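PDB 7DRQ: Uly1 from Catenovulum maritimum, which probably cleaves the marine algal polysaccharide ulvan by lyase chemistry, as a calcium-binding member of polysaccharide lyase family 24. Local coordinates for residues 354-366 with 376-390. Residues are numbered along the deposited sequence; the frame is centred on the assembly and turned at random.
Sequences TENGDLHLIGQTN and KVYSHTYQKAGVGEL. With CA (calcium ion), chain D.
Q364 lies alongside the ring of Y378, its non-hydrogen-bonded partner across the antiparallel hairpin formed by 359-366 and 376-383. With CG anti to the backbone N (chi1 -175°) and the chain extended beyond, the aliphatic part of Q364 runs past the ring, CG coming 3.5 Å from CE1 of Y378. Glutamine suits this place because methylenes meet the ring while the amide serves polar neighbours: NE2 donates to OD1 of N366 at 2.9 Å, on a lone pair, and to a water shared with NZ of K376. With an alanine here the chain beyond CB is gone, which would probably open a gap beside the Y378 ring and leave OD1 of N366 without this donor.

On the same face, H360 and H380 meet edge to edge, ND1 of H360 lying 2.8 Å from NE2 of H380 in a nearly straight hydrogen bond (172°). NE2 of H360 bonds to G427 N and ND1 of H380 to N429 OD1, fixing both imidazoles, and Y382 lays CD1 over the centre of one H380 face.

L359 faces the other way and is held by paired backbone bonds to Q383; its branched end touches L390, CD2 to CD2 at 4.2 Å, and also packs on V353 and Y295, apolar surroundings that suit leucine. Along this face G363 lies opposite S379, where a side chain would crowd the serine OG; that hydroxyl instead bonds two waters, one bridging to T381 OG1, which also hydrogen-bonds T392 OG1, the other to T365 OG1. Beyond the strands, D358 OD1 accepts from A385 N at 2.8 Å, joining the loop at A385 to the residue just after the turn T354 to G357, where T354 OG1 donates to D358 OD2.

The hairpin is the middle of an antiparallel sheet, consistent with a blade of a beta-propeller: strand 350-353 pairs with 359-366, strand 391-393 with 376-383, and strands 290-298 and 326-328 pack against the leucine-bearing face.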
ATOM      1  N   THR A 354     -13.232   1.607 -13.623  1.00  9.08           N
ATOM      2  CA  THR A 354     -13.104   0.563 -14.635  1.00 10.15           C
ATOM      3  C   THR A 354     -12.655   1.151 -15.971  1.00 10.31           C
ATOM      4  O   THR A 354     -12.656   2.364 -16.184  1.00 11.94           O
ATOM      5  CB  THR A 354     -14.429  -0.155 -14.866  1.00 11.27           C
ATOM      6  OG1 THR A 354     -15.312   0.747 -15.555  1.00 10.70           O
ATOM      7  CG2 THR A 354     -15.068  -0.603 -13.538  1.00  9.33           C
ATOM      8  N   GLU A 355     -12.295   0.257 -16.895  1.00 10.02           N
ATOM      9  CA  GLU A 355     -11.927   0.657 -18.249  1.00 12.92           C
ATOM     10  C   GLU A 355     -13.070   1.321 -19.010  1.00 12.89           C
ATOM     11  O   GLU A 355     -12.831   1.851 -20.104  1.00 12.37           O
ATOM     12  CB  GLU A 355     -11.422  -0.561 -19.042  1.00 12.56           C
ATOM     13  CG  GLU A 355     -12.537  -1.503 -19.461  1.00 16.68           C
ATOM     14  CD  GLU A 355     -12.051  -2.657 -20.323  1.00 24.24           C
ATOM     15  OE1 GLU A 355     -10.827  -2.901 -20.366  1.00 24.54           O
ATOM     16  OE2 GLU A 355     -12.900  -3.312 -20.958  1.00 25.35           O
ATOM     17  N   ASN A 356     -14.293   1.304 -18.478  1.00 11.60           N
ATOM     18  CA  ASN A 356     -15.416   2.014 -19.074  1.00  9.06           C
ATOM     19  C   ASN A 356     -15.788   3.263 -18.288  1.00  9.94           C
ATOM     20  O   ASN A 356     -16.848   3.855 -18.529  1.00 10.67           O
ATOM     21  CB  ASN A 356     -16.620   1.081 -19.193  1.00 12.22           C
ATOM     22  CG  ASN A 356     -16.327  -0.083 -20.093  1.00 15.54           C
ATOM     23  OD1 ASN A 356     -15.600   0.073 -21.053  1.00 10.77           O
ATOM     24  ND2 ASN A 356     -16.850  -1.270 -19.761  1.00 13.95           N
ATOM     25  N   GLY A 357     -14.926   3.690 -17.376  1.00  9.05           N
ATOM     26  CA  GLY A 357     -15.150   4.944 -16.685  1.00 10.61           C
ATOM     27  C   GLY A 357     -16.083   4.850 -15.508  1.00 11.52           C
ATOM     28  O   GLY A 357     -16.425   5.892 -14.940  1.00 12.36           O
ATOM     29  N   ASP A 358     -16.521   3.639 -15.138  1.00 12.41           N
ATOM     30  CA  ASP A 358     -17.349   3.465 -13.947  1.00 11.28           C
ATOM     31  C   ASP A 358     -16.527   3.754 -12.702  1.00 10.13           C
ATOM     32  O   ASP A 358     -15.470   3.158 -12.490  1.00 10.31           O
ATOM     33  CB  ASP A 358     -17.907   2.039 -13.853  1.00  8.80           C
ATOM     34  CG  ASP A 358     -18.472   1.535 -15.165  1.00 11.08           C
ATOM     35  OD1 ASP A 358     -19.464   2.122 -15.651  1.00 12.97           O
ATOM     36  OD2 ASP A 358     -17.926   0.543 -15.707  1.00 12.90           O
ATOM     37  N   LEU A 359     -17.029   4.645 -11.863  1.00 11.53           N
ATOM     38  CA  LEU A 359     -16.355   5.034 -10.633  1.00 11.37           C
ATOM     39  C   LEU A 359     -16.981   4.285  -9.463  1.00 11.83           C
ATOM     40  O   LEU A 359     -18.204   4.280  -9.317  1.00 11.16           O
ATOM     41  CB  LEU A 359     -16.469   6.541 -10.415  1.00 13.04           C
ATOM     42  CG  LEU A 359     -16.142   7.058  -9.014  1.00 13.27           C
ATOM     43  CD1 LEU A 359     -14.670   6.879  -8.737  1.00 11.13           C
ATOM     44  CD2 LEU A 359     -16.562   8.526  -8.861  1.00 13.82           C
ATOM     45  N   HIS A 360     -16.140   3.683  -8.622  1.00 11.71           N
ATOM     46  CA  HIS A 360     -16.583   2.867  -7.497  1.00 12.00           C
ATOM     47  C   HIS A 360     -15.747   3.194  -6.271  1.00  9.73           C
ATOM     48  O   HIS A 360     -14.517   3.231  -6.361  1.00 12.89           O
ATOM     49  CB  HIS A 360     -16.454   1.373  -7.819  1.00 11.18           C
ATOM     50  CG  HIS A 360     -17.383   0.915  -8.893  1.00  9.22           C
ATOM     51  ND1 HIS A 360     -18.636   0.410  -8.623  1.00  9.20           N
ATOM     52  CD2 HIS A 360     -17.258   0.913 -10.239  1.00 11.02           C
ATOM     53  CE1 HIS A 360     -19.247   0.123  -9.756  1.00 10.50           C
ATOM     54  NE2 HIS A 360     -18.426   0.404 -10.753  1.00 11.70           N
ATOM     55  N   LEU A 361     -16.407   3.416  -5.130  1.00 11.81           N
ATOM     56  CA  LEU A 361     -15.737   3.619  -3.848  1.00  9.45           C
ATOM     57  C   LEU A 361     -16.465   2.854  -2.755  1.00 12.49           C
ATOM     58  O   LEU A 361     -17.697   2.824  -2.721  1.00 11.66           O
ATOM     59  CB  LEU A 361     -15.682   5.097  -3.437  1.00  8.54           C
ATOM     60  CG  LEU A 361     -15.225   6.077  -4.522  1.00 11.83           C
ATOM     61  CD1 LEU A 361     -16.419   6.727  -5.233  1.00 11.34           C
ATOM     62  CD2 LEU A 361     -14.318   7.132  -3.914  1.00 11.84           C
ATOM     63  N   ILE A 362     -15.697   2.273  -1.835  1.00 10.88           N
ATOM     64  CA  ILE A 362     -16.267   1.519  -0.728  1.00 10.77           C
ATOM     65  C   ILE A 362     -15.694   2.047   0.582  1.00 10.19           C
ATOM     66  O   ILE A 362     -14.614   2.641   0.623  1.00 10.09           O
ATOM     67  CB  ILE A 362     -16.011   0.004  -0.857  1.00 11.95           C
ATOM     68  CG1 ILE A 362     -14.515  -0.298  -0.849  1.00 12.62           C
ATOM     69  CG2 ILE A 362     -16.667  -0.534  -2.126  1.00 13.69           C
ATOM     70  CD1 ILE A 362     -14.210  -1.783  -0.715  1.00 10.26           C
ATOM     71  N   GLY A 363     -16.444   1.821   1.657  1.00 11.59           N
ATOM     72  CA  GLY A 363     -16.033   2.269   2.974  1.00 11.32           C
ATOM     73  C   GLY A 363     -16.652   1.407   4.052  1.00 12.69           C
ATOM     74  O   GLY A 363     -17.649   0.713   3.830  1.00 10.65           O
ATOM     75  N   GLN A 364     -16.039   1.461   5.231  1.00  9.89           N
ATOM     76  CA  GLN A 364     -16.602   0.870   6.439  1.00 11.76           C
ATOM     77  C   GLN A 364     -16.779   1.980   7.463  1.00 12.91           C
ATOM     78  O   GLN A 364     -15.811   2.653   7.835  1.00 11.03           O
ATOM     79  CB  GLN A 364     -15.723  -0.237   7.011  1.00 13.00           C
ATOM     80  CG  GLN A 364     -16.400  -0.924   8.194  1.00 16.52           C
ATOM     81  CD  GLN A 364     -15.541  -1.975   8.858  1.00 18.38           C
ATOM     82  OE1 GLN A 364     -14.581  -2.479   8.267  1.00 17.97           O
ATOM     83  NE2 GLN A 364     -15.894  -2.328  10.094  1.00 17.62           N
ATOM     84  N   THR A 365     -18.010   2.170   7.915  1.00 10.03           N
ATOM     85  CA  THR A 365     -18.354   3.238   8.847  1.00 12.82           C
ATOM     86  C   THR A 365     -18.957   2.595  10.087  1.00 13.01           C
ATOM     87  O   THR A 365     -20.026   1.981  10.006  1.00 12.82           O
ATOM     88  CB  THR A 365     -19.335   4.216   8.198  1.00 10.53           C
ATOM     89  OG1 THR A 365     -18.736   4.759   7.011  1.00 11.53           O
ATOM     90  CG2 THR A 365     -19.699   5.374   9.167  1.00 10.53           C
ATOM     91  N   ASN A 366     -18.285   2.732  11.228  1.00 13.13           N
ATOM     92  CA  ASN A 366     -18.696   2.029  12.439  1.00 10.60           C
ATOM     93  C   ASN A 366     -19.348   2.983  13.433  1.00 14.87           C
ATOM     94  O   ASN A 366     -18.937   4.142  13.556  1.00 15.37           O
ATOM     95  CB  ASN A 366     -17.506   1.347  13.110  1.00 11.66           C
ATOM     96  CG  ASN A 366     -16.816   0.368  12.192  1.00 14.11           C
ATOM     97  OD1 ASN A 366     -17.472  -0.393  11.480  1.00 17.69           O
ATOM     98  ND2 ASN A 366     -15.490   0.391  12.186  1.00 16.09           N
ATOM     99  N   LYS A 376     -21.516  -1.988  12.285  1.00 16.64           N
ATOM    100  CA  LYS A 376     -20.610  -1.825  11.152  1.00 15.03           C
ATOM    101  C   LYS A 376     -21.439  -1.605   9.897  1.00 17.81           C
ATOM    102  O   LYS A 376     -22.281  -2.442   9.550  1.00 15.73           O
ATOM    103  CB  LYS A 376     -19.707  -3.050  10.982  1.00 15.81           C
ATOM    104  CG  LYS A 376     -18.872  -3.402  12.208  1.00 17.12           C
ATOM    105  CD  LYS A 376     -18.102  -4.704  11.975  1.00 21.98           C
ATOM    106  CE  LYS A 376     -17.155  -5.030  13.117  1.00 26.11           C
ATOM    107  NZ  LYS A 376     -16.282  -6.207  12.796  1.00 29.51           N
ATOM    108  N   VAL A 377     -21.208  -0.488   9.218  1.00 12.68           N
ATOM    109  CA  VAL A 377     -21.931  -0.166   7.994  1.00 15.60           C
ATOM    110  C   VAL A 377     -20.935  -0.177   6.845  1.00 13.98           C
ATOM    111  O   VAL A 377     -19.953   0.577   6.859  1.00 15.12           O
ATOM    112  CB  VAL A 377     -22.632   1.197   8.082  1.00 15.35           C
ATOM    113  CG1 VAL A 377     -23.360   1.481   6.779  1.00 12.61           C
ATOM    114  CG2 VAL A 377     -23.574   1.242   9.293  1.00 16.35           C
ATOM    115  N   TYR A 378     -21.184  -1.013   5.843  1.00 13.74           N
ATOM    116  CA  TYR A 378     -20.354  -1.033   4.643  1.00 11.75           C
ATOM    117  C   TYR A 378     -21.080  -0.298   3.526  1.00 13.82           C
ATOM    118  O   TYR A 378     -22.274  -0.518   3.314  1.00 14.29           O
ATOM    119  CB  TYR A 378     -20.028  -2.473   4.235  1.00 12.91           C
ATOM    120  CG  TYR A 378     -19.329  -3.230   5.339  1.00 13.87           C
ATOM    121  CD1 TYR A 378     -17.944  -3.203   5.454  1.00 17.47           C
ATOM    122  CD2 TYR A 378     -20.057  -3.951   6.285  1.00 16.59           C
ATOM    123  CE1 TYR A 378     -17.303  -3.877   6.474  1.00 18.83           C
ATOM    124  CE2 TYR A 378     -19.424  -4.627   7.303  1.00 18.36           C
ATOM    125  CZ  TYR A 378     -18.052  -4.591   7.393  1.00 19.87           C
ATOM    126  OH  TYR A 378     -17.426  -5.270   8.412  1.00 25.84           O
ATOM    127  N   SER A 379     -20.372   0.588   2.822  1.00 10.40           N
ATOM    128  CA  SER A 379     -20.999   1.374   1.766  1.00 12.54           C
ATOM    129  C   SER A 379     -20.312   1.128   0.432  1.00 12.06           C
ATOM    130  O   SER A 379     -19.114   0.848   0.363  1.00 10.40           O
ATOM    131  CB  SER A 379     -20.985   2.894   2.060  1.00 11.74           C
ATOM    132  OG  SER A 379     -19.674   3.362   2.346  1.00 11.89           O
ATOM    133  N   HIS A 380     -21.110   1.230  -0.626  1.00 11.93           N
ATOM    134  CA  HIS A 380     -20.642   1.164  -2.000  1.00 11.52           C
ATOM    135  C   HIS A 380     -21.203   2.379  -2.717  1.00 11.36           C
ATOM    136  O   HIS A 380     -22.424   2.534  -2.814  1.00 11.11           O
ATOM    137  CB  HIS A 380     -21.104  -0.128  -2.667  1.00 12.34           C
ATOM    138  CG  HIS A 380     -20.629  -0.300  -4.075  1.00 13.70           C
ATOM    139  ND1 HIS A 380     -21.108  -1.304  -4.892  1.00 11.29           N
ATOM    140  CD2 HIS A 380     -19.724   0.391  -4.814  1.00 13.54           C
ATOM    141  CE1 HIS A 380     -20.516  -1.226  -6.073  1.00 11.90           C
ATOM    142  NE2 HIS A 380     -19.669  -0.209  -6.051  1.00 11.85           N
ATOM    143  N   THR A 381     -20.320   3.239  -3.202  1.00  9.79           N
ATOM    144  CA  THR A 381     -20.705   4.441  -3.931  1.00 11.45           C
ATOM    145  C   THR A 381     -20.250   4.280  -5.373  1.00 12.45           C
ATOM    146  O   THR A 381     -19.093   3.932  -5.616  1.00 11.50           O
ATOM    147  CB  THR A 381     -20.067   5.681  -3.307  1.00 13.27           C
ATOM    148  OG1 THR A 381     -20.577   5.859  -1.983  1.00 12.62           O
ATOM    149  CG2 THR A 381     -20.374   6.923  -4.139  1.00 11.61           C
ATOM    150  N   TYR A 382     -21.150   4.493  -6.332  1.00 12.72           N
ATOM    151  CA  TYR A 382     -20.737   4.194  -7.694  1.00 12.23           C
ATOM    152  C   TYR A 382     -21.461   5.077  -8.696  1.00 14.24           C
ATOM    153  O   TYR A 382     -22.575   5.556  -8.456  1.00 14.78           O
ATOM    154  CB  TYR A 382     -20.929   2.712  -8.043  1.00 12.30           C
ATOM    155  CG  TYR A 382     -22.340   2.199  -7.914  1.00 13.30           C
ATOM    156  CD1 TYR A 382     -22.841   1.788  -6.681  1.00 15.80           C
ATOM    157  CD2 TYR A 382     -23.176   2.118  -9.031  1.00 16.79           C
ATOM    158  CE1 TYR A 382     -24.143   1.310  -6.552  1.00 17.07           C
ATOM    159  CE2 TYR A 382     -24.477   1.641  -8.918  1.00 16.80           C
ATOM    160  CZ  TYR A 382     -24.952   1.236  -7.674  1.00 23.34           C
ATOM    161  OH  TYR A 382     -26.238   0.762  -7.551  1.00 21.46           O
ATOM    162  N   GLN A 383     -20.785   5.305  -9.815  1.00 13.84           N
ATOM    163  CA  GLN A 383     -21.289   6.162 -10.883  1.00 13.10           C
ATOM    164  C   GLN A 383     -21.014   5.435 -12.193  1.00 16.11           C
ATOM    165  O   GLN A 383     -19.852   5.229 -12.559  1.00 15.31           O
ATOM    166  CB  GLN A 383     -20.621   7.532 -10.852  1.00 13.61           C
ATOM    167  CG  GLN A 383     -21.226   8.518 -11.846  1.00 13.31           C
ATOM    168  CD  GLN A 383     -20.401   9.786 -12.012  1.00 11.65           C
ATOM    169  OE1 GLN A 383     -19.177   9.740 -12.059  1.00 15.19           O
ATOM    170  NE2 GLN A 383     -21.082  10.925 -12.123  1.00 15.01           N
ATOM    171  N   LYS A 384     -22.071   5.037 -12.887  1.00  8.55           N
ATOM    172  CA  LYS A 384     -21.893   4.295 -14.127  1.00 11.74           C
ATOM    173  C   LYS A 384     -21.362   5.215 -15.227  1.00 13.58           C
ATOM    174  O   LYS A 384     -21.890   6.313 -15.439  1.00 14.15           O
ATOM    175  CB  LYS A 384     -23.218   3.665 -14.556  1.00 15.96           C
ATOM    176  CG  LYS A 384     -23.114   2.858 -15.857  1.00 15.96           C
ATOM    177  CD  LYS A 384     -24.367   2.032 -16.095  1.00 25.46           C
ATOM    178  CE  LYS A 384     -24.331   1.387 -17.466  1.00 30.76           C
ATOM    179  NZ  LYS A 384     -25.508   0.499 -17.697  1.00 46.64           N
ATOM    180  N   ALA A 385     -20.301   4.767 -15.908  1.00 10.21           N
ATOM    181  CA  ALA A 385     -19.737   5.430 -17.084  1.00 12.67           C
ATOM    182  C   ALA A 385     -19.327   6.880 -16.808  1.00 12.89           C
ATOM    183  O   ALA A 385     -19.267   7.695 -17.730  1.00 14.25           O
ATOM    184  CB  ALA A 385     -20.711   5.364 -18.272  1.00 12.31           C
ATOM    185  N   GLY A 386     -19.047   7.216 -15.549  1.00 11.96           N
ATOM    186  CA  GLY A 386     -18.510   8.524 -15.209  1.00 13.28           C
ATOM    187  C   GLY A 386     -19.495   9.666 -15.298  1.00 11.75           C
ATOM    188  O   GLY A 386     -19.073  10.833 -15.298  1.00 11.69           O
ATOM    189  N   VAL A 387     -20.799   9.369 -15.380  1.00 13.33           N
ATOM    190  CA  VAL A 387     -21.838  10.378 -15.563  1.00 15.65           C
ATOM    191  C   VAL A 387     -23.064  10.000 -14.743  1.00 16.16           C
ATOM    192  O   VAL A 387     -23.218   8.864 -14.285  1.00 14.27           O
ATOM    193  CB  VAL A 387     -22.251  10.552 -17.048  1.00 15.43           C
ATOM    194  CG1 VAL A 387     -21.152  11.236 -17.833  1.00 16.30           C
ATOM    195  CG2 VAL A 387     -22.630   9.216 -17.666  1.00 16.47           C
ATOM    196  N   GLY A 388     -23.951  10.975 -14.566  1.00 15.76           N
ATOM    197  CA  GLY A 388     -25.191  10.730 -13.869  1.00 19.19           C
ATOM    198  C   GLY A 388     -25.040  10.750 -12.358  1.00 18.99           C
ATOM    199  O   GLY A 388     -24.039  11.201 -11.794  1.00 16.14           O
ATOM    200  N   GLU A 389     -26.068  10.223 -11.697  1.00 25.10           N
ATOM    201  CA  GLU A 389     -26.145  10.293 -10.242  1.00 31.01           C
ATOM    202  C   GLU A 389     -25.080   9.410  -9.600  1.00 17.24           C
ATOM    203  O   GLU A 389     -24.766   8.326 -10.097  1.00 20.39           O
ATOM    204  CB  GLU A 389     -27.540   9.871  -9.760  1.00 32.91           C
ATOM    205  CG  GLU A 389     -27.828  10.179  -8.281  1.00 36.90           C
ATOM    206  CD  GLU A 389     -29.235   9.764  -7.835  1.00 37.54           C
ATOM    207  OE1 GLU A 389     -29.965   9.137  -8.631  1.00 45.63           O
ATOM    208  OE2 GLU A 389     -29.612  10.067  -6.685  1.00 38.50           O
ATOM    209  N   LEU A 390     -24.485   9.911  -8.524  1.00 17.00           N
ATOM    210  CA  LEU A 390     -23.672   9.081  -7.647  1.00 17.59           C
ATOM    211  C   LEU A 390     -24.613   8.291  -6.754  1.00 15.88           C
ATOM    212  O   LEU A 390     -25.364   8.883  -5.975  1.00 19.32           O
ATOM    213  CB  LEU A 390     -22.754   9.936  -6.781  1.00 18.92           C
ATOM    214  CG  LEU A 390     -21.322  10.276  -7.146  1.00 25.29           C
ATOM    215  CD1 LEU A 390     -20.727  11.047  -5.975  1.00 17.18           C
ATOM    216  CD2 LEU A 390     -20.527   9.010  -7.448  1.00 18.85           C
TER
HETATM  217 CA    CA D 602     -15.804   0.799 -23.391  1.00 24.81          CA
HETATM  218  O   HOH W   1     -13.433   1.365 -22.860  1.00 19.25           O
HETATM  219  O   HOH W   2     -19.087   4.110  -0.268  1.00 15.35           O
HETATM  220  O   HOH W   3     -14.502  -4.690  11.243  1.00 28.18           O
HETATM  221  O   HOH W   4     -19.407   3.002   5.080  1.00 13.84           O
HETATM  222  O   HOH W   5     -18.148   1.296 -22.435  1.00 13.70           O
HETATM  223  O   HOH W   6     -17.055  -1.286 -23.620  1.00 13.52           O